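Ofchtiv-allosamidin (Ostrinia furnacalis, PDB 6JMB) probably hydrolyses chitin as an insect group IV chitinase of glycosyl hydrolase family 18 and is inhibited by allosamidin. Local coordinates at residues Glu126-Arg131 / Val173-Val178; Gln91-Ala96 / Thr133-Asp138. One frame throughout, in Å; residues are numbered along the deposited sequence.

Contact 1: Glu126-Arg131 / Val173-Val178; sequences EYPNRR and VQSYDV. With AMI (allosamizoline), chain C.
Ser175 turns OG away from its own carbonyl carbon (chi1 -66°) and up to Pro128, while Asn129 holds CG trans to its backbone N (chi1 -172°), which swings the amide across to the end of helix 169-175. Two hydrogen bonds result. Ser175 OG donates to Pro128 O at 2.7 Å, in the carbonyl plane and on a lone pair. Asn129 ND2 gives a nearly straight N-H (159°) to Gln174 O at 2.9 Å, again on a lone pair, with the acceptor close to the amide plane of Asn129. The type II turn from Tyr127 to Arg130 presents Pro128 O and the Asn129 amide to that helix end. Beside them, Pro128 CD rests against Tyr176 CE1 at 4.2 Å. The Tyr176 hydroxyl, hydrogen-bonded to Ser166 N, meets the edge of the Tyr127 ring, with OH 3.6 Å from CD1 of Tyr127. That ring is sandwiched: Glu126 CB lies over the centre of one face, and Arg130 NH1 sits nearer the rim on the other. Arg130 crosses Gln174 at about a right angle and reaches it through water, one molecule joining Arg130 NE to Gln174 OE1; a second links Arg130 NH1 to Ser175 OG. Gln174 NE2 is hydrogen-bonded to Glu170 O. Glu126 ends the DxxDxDxE signature of family 18, and its OE2 lies 3.0 Å from N2 of allosamizoline. The peptide between Glu126 and Tyr127 is cis. Ser175 OG thus donates to a carbonyl and accepts from water, but Ser175 O is buried without a partner. One direct bond grips a turn carbonyl and the other ties the Asn129 side chain to the helix-end carbonyl, whereas water mediates the polar approach of Arg130, consistent with a second shell steadying the chain behind the ligand pocket.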
loop_
_atom_site.group_PDB
_atom_site.type_symbol
_atom_site.label_atom_id
_atom_site.label_comp_id
_atom_site.label_asym_id
_atom_site.label_seq_id
_atom_site.Cartn_x
_atom_site.Cartn_y
_atom_site.Cartn_z
ATOM N N GLU A 126 3.263 -11.499 -1.615
ATOM C CA GLU A 126 4.304 -10.990 -0.718
ATOM C C GLU A 126 5.100 -12.162 -0.138
ATOM O O GLU A 126 4.753 -12.689 0.922
ATOM C CB GLU A 126 3.678 -10.093 0.370
ATOM C CG GLU A 126 2.866 -8.947 -0.245
ATOM C CD GLU A 126 2.600 -7.781 0.685
ATOM O OE1 GLU A 126 2.930 -7.847 1.885
ATOM O OE2 GLU A 126 2.061 -6.765 0.193
ATOM N N TYR A 127 6.176 -12.585 -0.817
ATOM C CA TYR A 127 6.686 -12.048 -2.077
ATOM C C TYR A 127 7.347 -13.216 -2.790
ATOM O O TYR A 127 7.762 -14.181 -2.144
ATOM C CB TYR A 127 7.807 -11.038 -1.827
ATOM C CG TYR A 127 7.419 -9.846 -1.009
ATOM C CD1 TYR A 127 6.887 -8.717 -1.617
ATOM C CD2 TYR A 127 7.589 -9.839 0.371
ATOM C CE1 TYR A 127 6.522 -7.616 -0.880
ATOM C CE2 TYR A 127 7.221 -8.731 1.117
ATOM C CZ TYR A 127 6.694 -7.632 0.477
ATOM O OH TYR A 127 6.335 -6.521 1.196
ATOM N N PRO A 128 7.503 -13.124 -4.107
ATOM C CA PRO A 128 8.295 -14.137 -4.813
ATOM C C PRO A 128 9.672 -14.278 -4.183
ATOM O O PRO A 128 10.337 -13.284 -3.866
ATOM C CB PRO A 128 8.380 -13.584 -6.239
ATOM C CG PRO A 128 7.145 -12.732 -6.376
ATOM C CD PRO A 128 6.948 -12.111 -5.020
ATOM N N ASN A 129 10.079 -15.530 -3.956
ATOM C CA ASN A 129 11.430 -15.840 -3.482
ATOM C C ASN A 129 11.714 -15.256 -2.098
ATOM O O ASN A 129 12.867 -15.006 -1.736
ATOM C CB ASN A 129 12.487 -15.422 -4.511
ATOM C CG ASN A 129 13.883 -15.892 -4.157
ATOM O OD1 ASN A 129 14.072 -16.986 -3.626
ATOM N ND2 ASN A 129 14.872 -15.047 -4.437
ATOM N N ARG A 130 10.676 -15.034 -1.294
ATOM C CA ARG A 130 10.867 -14.547 0.063
ATOM C C ARG A 130 9.885 -15.229 1.003
ATOM O O ARG A 130 8.954 -15.916 0.577
ATOM C CB ARG A 130 10.720 -13.024 0.148
ATOM C CG ARG A 130 11.752 -12.275 -0.677
ATOM C CD ARG A 130 11.578 -10.780 -0.603
ATOM N NE ARG A 130 11.745 -10.287 0.754
ATOM C CZ ARG A 130 11.388 -9.069 1.142
ATOM N NH1 ARG A 130 10.850 -8.227 0.273
ATOM N NH2 ARG A 130 11.569 -8.694 2.401
ATOM N N ARG A 131 10.110 -15.024 2.298
ATOM C CA ARG A 131 9.238 -15.537 3.359
ATOM C C ARG A 131 9.130 -17.052 3.204
ATOM O O ARG A 131 10.169 -17.724 3.090
ATOM C CB ARG A 131 7.932 -14.754 3.378
ATOM C CG ARG A 131 8.123 -13.267 3.615
ATOM C CD ARG A 131 6.798 -12.524 3.522
ATOM N NE ARG A 131 5.977 -12.698 4.717
ATOM C CZ ARG A 131 4.649 -12.585 4.738
ATOM N NH1 ARG A 131 3.981 -12.323 3.621
ATOM N NH2 ARG A 131 3.986 -12.738 5.877
ATOM N N VAL A 173 15.192 -6.803 -5.988
ATOM C CA VAL A 173 16.039 -7.730 -6.733
ATOM C C VAL A 173 15.846 -9.171 -6.284
ATOM O O VAL A 173 16.217 -10.100 -7.014
ATOM C CB VAL A 173 17.530 -7.344 -6.701
ATOM C CG1 VAL A 173 17.734 -5.943 -7.264
ATOM C CG2 VAL A 173 18.085 -7.484 -5.289
ATOM N N GLN A 174 15.294 -9.389 -5.092
ATOM C CA GLN A 174 15.010 -10.744 -4.647
ATOM C C GLN A 174 13.795 -11.345 -5.330
ATOM O O GLN A 174 13.677 -12.574 -5.370
ATOM C CB GLN A 174 14.768 -10.772 -3.138
ATOM C CG GLN A 174 15.965 -10.345 -2.320
ATOM C CD GLN A 174 15.662 -10.347 -0.836
ATOM O OE1 GLN A 174 15.314 -11.382 -0.264
ATOM N NE2 GLN A 174 15.769 -9.182 -0.208
ATOM N N SER A 175 12.896 -10.521 -5.875
ATOM C CA SER A 175 11.579 -11.000 -6.270
ATOM C C SER A 175 11.237 -10.822 -7.741
ATOM O O SER A 175 10.401 -11.576 -8.247
ATOM C CB SER A 175 10.480 -10.287 -5.465
ATOM O OG SER A 175 10.544 -10.619 -4.086
ATOM N N TYR A 176 11.810 -9.833 -8.437
ATOM C CA TYR A 176 11.234 -9.391 -9.699
ATOM C C TYR A 176 12.273 -9.225 -10.789
ATOM O O TYR A 176 13.383 -8.742 -10.553
ATOM C CB TYR A 176 10.539 -8.031 -9.562
ATOM C CG TYR A 176 9.641 -7.906 -8.358
ATOM C CD1 TYR A 176 8.474 -8.663 -8.249
ATOM C CD2 TYR A 176 9.954 -7.033 -7.334
ATOM C CE1 TYR A 176 7.647 -8.544 -7.138
ATOM C CE2 TYR A 176 9.139 -6.904 -6.220
ATOM C CZ TYR A 176 7.993 -7.663 -6.126
ATOM O OH TYR A 176 7.192 -7.531 -5.019
ATOM N N ASP A 177 11.874 -9.580 -11.999
ATOM C CA ASP A 177 12.515 -9.077 -13.199
ATOM C C ASP A 177 11.677 -7.896 -13.675
ATOM O O ASP A 177 10.563 -8.082 -14.177
ATOM C CB ASP A 177 12.591 -10.159 -14.265
ATOM C CG ASP A 177 13.179 -9.642 -15.538
ATOM O OD1 ASP A 177 14.417 -9.527 -15.591
ATOM O OD2 ASP A 177 12.404 -9.303 -16.452
ATOM N N VAL A 178 12.196 -6.678 -13.479
ATOM C CA VAL A 178 11.368 -5.480 -13.664
ATOM C C VAL A 178 10.813 -5.336 -15.074
ATOM O O VAL A 178 9.605 -5.077 -15.215
ATOM C CB VAL A 178 12.106 -4.228 -13.148
ATOM C CG1 VAL A 178 11.305 -2.966 -13.453
ATOM C CG2 VAL A 178 12.378 -4.342 -11.649
HETATM C C1 AMI C . 0.669 -3.479 2.224
HETATM C C2 AMI C . 0.177 -4.951 1.918
HETATM C C3 AMI C . -0.837 -5.199 2.919
HETATM C C4 AMI C . -0.374 -4.358 4.178
HETATM C C5 AMI C . -0.044 -3.089 3.547
HETATM C C6 AMI C . 0.849 -2.160 4.449
HETATM C C7 AMI C . -0.337 -3.594 0.249
HETATM C C8 AMI C . -1.324 -4.155 -2.029
HETATM C C9 AMI C . -0.798 -1.721 -1.427
HETATM N N2 AMI C . -0.288 -4.923 0.697
HETATM N N7 AMI C . -0.819 -3.164 -1.070
HETATM O O3 AMI C . -0.963 -6.598 3.175
HETATM O O4 AMI C . -1.388 -4.108 5.141
HETATM O O6 AMI C . 1.995 -2.886 4.844
HETATM O O7 AMI C . 0.133 -2.681 1.145
HETATM O O HOH W 1 15.430 -13.925 -1.091
HETATM O O HOH W 2 10.728 -8.435 -2.530
HETATM O O HOH W 3 13.979 -11.692 2.080
#

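Contact 2: Gln91-Ala96 / Thr133-Asp138; sequences QYSIMA and TVHGED
A single hydroxyl, Ser93 OG, receives two consecutive backbone N-H groups from the facing loop. The bond from His135 N is the firmer, 3.0 Å to Ser93 OG with an angle of 156° at the hydrogen; that from Val134 N is weak, at 3.2 Å to the same OG. Ser93 reaches them because OG lies trans to its backbone N (chi1 180°), projecting off helix 90-97 into the bend of the loop. The contact thereby joins this helix, at the protein surface, to the loop between strand 120-124 and helix 138-154 of the family 18 TIM barrel. The hydroxyl is also hydrogen-bonded to Asp139 OD1, probably as the donor, since both loop amides use it as an acceptor. Thr133 OG1 stands 3.5 Å from Ser93 OG; it accepts from Gly136 N at 2.9 Å, forming an ST motif, and bonds to OD2 of Asp139, whose carboxylate thus spans the two hydroxyls. Overlapping the ST motif, a type II' turn runs from His135 to Asp138, in which Gly136 takes the positive phi (63°) of the second position. His135 brings the edge of its imidazole to the helix, with CD2 3.3 Å from Ser93 O and the oxygen in the ring plane, while CG1 of the preceding Val134 lies over the centre of one ring face. One water donates to Ile94 O and also lies 2.8 Å from His135 NE2. On the flank, Val134 CG2 meets Ile94 CG1 at 3.8 Å. The side chains of Val134 and His135 thus add an apolar touch and a water bridge, while their backbone N-H groups pin the loop to one serine oxygen, whose hold probably depends on Asp139 orienting its proton away from the two amides.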
loop_
_atom_site.group_PDB
_atom_site.type_symbol
_atom_site.label_atom_id
_atom_site.label_comp_id
_atom_site.label_asym_id
_atom_site.label_seq_id
_atom_site.Cartn_x
_atom_site.Cartn_y
_atom_site.Cartn_z
ATOM N N GLN A 91 1.806 -20.574 -0.964
ATOM C CA GLN A 91 0.772 -21.035 -1.886
ATOM C C GLN A 91 0.939 -20.407 -3.263
ATOM O O GLN A 91 0.676 -21.060 -4.280
ATOM C CB GLN A 91 -0.619 -20.749 -1.329
ATOM C CG GLN A 91 -0.957 -21.529 -0.071
ATOM C CD GLN A 91 -2.214 -21.022 0.601
ATOM O OE1 GLN A 91 -3.232 -21.715 0.631
ATOM N NE2 GLN A 91 -2.153 -19.813 1.144
ATOM N N TYR A 92 1.391 -19.144 -3.308
ATOM C CA TYR A 92 1.636 -18.461 -4.577
ATOM C C TYR A 92 2.831 -19.065 -5.295
ATOM O O TYR A 92 2.816 -19.217 -6.523
ATOM C CB TYR A 92 1.825 -16.952 -4.327
ATOM C CG TYR A 92 0.558 -16.352 -3.777
ATOM C CD1 TYR A 92 0.287 -16.389 -2.416
ATOM C CD2 TYR A 92 -0.408 -15.830 -4.622
ATOM C CE1 TYR A 92 -0.902 -15.908 -1.913
ATOM C CE2 TYR A 92 -1.600 -15.341 -4.127
ATOM C CZ TYR A 92 -1.837 -15.379 -2.773
ATOM O OH TYR A 92 -3.030 -14.908 -2.273
ATOM N N SER A 93 3.866 -19.427 -4.536
ATOM C CA SER A 93 5.030 -20.096 -5.106
ATOM C C SER A 93 4.640 -21.428 -5.736
ATOM O O SER A 93 5.053 -21.744 -6.859
ATOM C CB SER A 93 6.065 -20.294 -4.000
ATOM O OG SER A 93 7.223 -20.949 -4.481
ATOM N N ILE A 94 3.833 -22.221 -5.028
ATOM C CA ILE A 94 3.382 -23.505 -5.565
ATOM C C ILE A 94 2.508 -23.297 -6.796
ATOM O O ILE A 94 2.700 -23.944 -7.831
ATOM C CB ILE A 94 2.647 -24.304 -4.478
ATOM C CG1 ILE A 94 3.613 -24.698 -3.364
ATOM C CG2 ILE A 94 1.985 -25.538 -5.081
ATOM C CD1 ILE A 94 2.905 -25.149 -2.101
ATOM N N MET A 95 1.545 -22.378 -6.708
ATOM C CA MET A 95 0.626 -22.154 -7.822
ATOM C C MET A 95 1.375 -21.704 -9.069
ATOM O O MET A 95 1.131 -22.202 -10.175
ATOM C CB MET A 95 -0.423 -21.109 -7.429
ATOM C CG MET A 95 -1.343 -20.670 -8.575
ATOM S SD MET A 95 -0.728 -19.295 -9.578
ATOM C CE MET A 95 -0.894 -17.930 -8.428
ATOM N N ALA A 96 2.290 -20.747 -8.911
ATOM C CA ALA A 96 2.920 -20.133 -10.071
ATOM C C ALA A 96 3.830 -21.096 -10.818
ATOM O O ALA A 96 4.054 -20.896 -12.016
ATOM C CB ALA A 96 3.701 -18.886 -9.651
ATOM N N THR A 133 8.380 -18.943 0.738
ATOM C CA THR A 133 8.482 -19.446 -0.626
ATOM C C THR A 133 8.882 -20.916 -0.635
ATOM O O THR A 133 9.688 -21.368 0.185
ATOM C CB THR A 133 9.512 -18.632 -1.419
ATOM O OG1 THR A 133 9.732 -19.264 -2.685
ATOM C CG2 THR A 133 10.849 -18.547 -0.676
ATOM N N VAL A 134 8.309 -21.662 -1.572
ATOM C CA VAL A 134 8.614 -23.074 -1.737
ATOM C C VAL A 134 9.693 -23.294 -2.787
ATOM O O VAL A 134 10.586 -24.120 -2.596
ATOM C CB VAL A 134 7.324 -23.854 -2.075
ATOM C CG1 VAL A 134 7.633 -25.285 -2.507
ATOM C CG2 VAL A 134 6.365 -23.836 -0.896
ATOM N N HIS A 135 9.645 -22.548 -3.889
ATOM C CA HIS A 135 10.539 -22.765 -5.018
ATOM C C HIS A 135 11.658 -21.736 -5.118
ATOM O O HIS A 135 12.442 -21.786 -6.073
ATOM C CB HIS A 135 9.741 -22.820 -6.325
ATOM C CG HIS A 135 8.786 -23.970 -6.393
ATOM N ND1 HIS A 135 9.197 -25.284 -6.324
ATOM C CD2 HIS A 135 7.437 -24.003 -6.511
ATOM C CE1 HIS A 135 8.142 -26.078 -6.402
ATOM N NE2 HIS A 135 7.062 -25.325 -6.522
ATOM N N GLY A 136 11.742 -20.807 -4.175
ATOM C CA GLY A 136 12.900 -19.929 -4.122
ATOM C C GLY A 136 13.024 -19.062 -5.359
ATOM O O GLY A 136 12.060 -18.436 -5.812
ATOM N N GLU A 137 14.233 -19.028 -5.925
ATOM C CA GLU A 137 14.525 -18.112 -7.023
ATOM C C GLU A 137 13.691 -18.393 -8.263
ATOM O O GLU A 137 13.512 -17.493 -9.096
ATOM C CB GLU A 137 16.011 -18.158 -7.380
ATOM C CG GLU A 137 16.813 -17.015 -6.786
ATOM C CD GLU A 137 18.244 -16.985 -7.283
ATOM O OE1 GLU A 137 18.491 -17.432 -8.426
ATOM O OE2 GLU A 137 19.121 -16.515 -6.528
ATOM N N ASP A 138 13.164 -19.611 -8.408
ATOM C CA ASP A 138 12.304 -19.892 -9.548
ATOM C C ASP A 138 11.065 -19.006 -9.543
ATOM O O ASP A 138 10.503 -18.728 -10.607
ATOM C CB ASP A 138 11.906 -21.367 -9.570
ATOM C CG ASP A 138 11.532 -21.841 -10.962
ATOM O OD1 ASP A 138 12.299 -21.571 -11.913
ATOM O OD2 ASP A 138 10.471 -22.482 -11.108
HETATM O O HOH W 4 4.568 -26.164 -7.522
#

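In the fold
Following strand 77-83, the chain reaches helix 90-97, the earlier side of contact 2, then helix 99-116 and strand 120-124, before entering the loop that leads to helix 138-154. This one loop serves both contacts: its first part, 126-131, belongs to contact 1 and its later part, 133-138, to contact 2. Contact 2 closes there, back onto helix 90-97, while contact 1 closes only at 173-178, after strand 160-165. The two closures therefore cross. Their centres lie about 10 Å apart, and Asn129 packs against the Gly136-Glu137 backbone. Together they tie the loop to helices 90-97 and 169-175 of the TIM barrel.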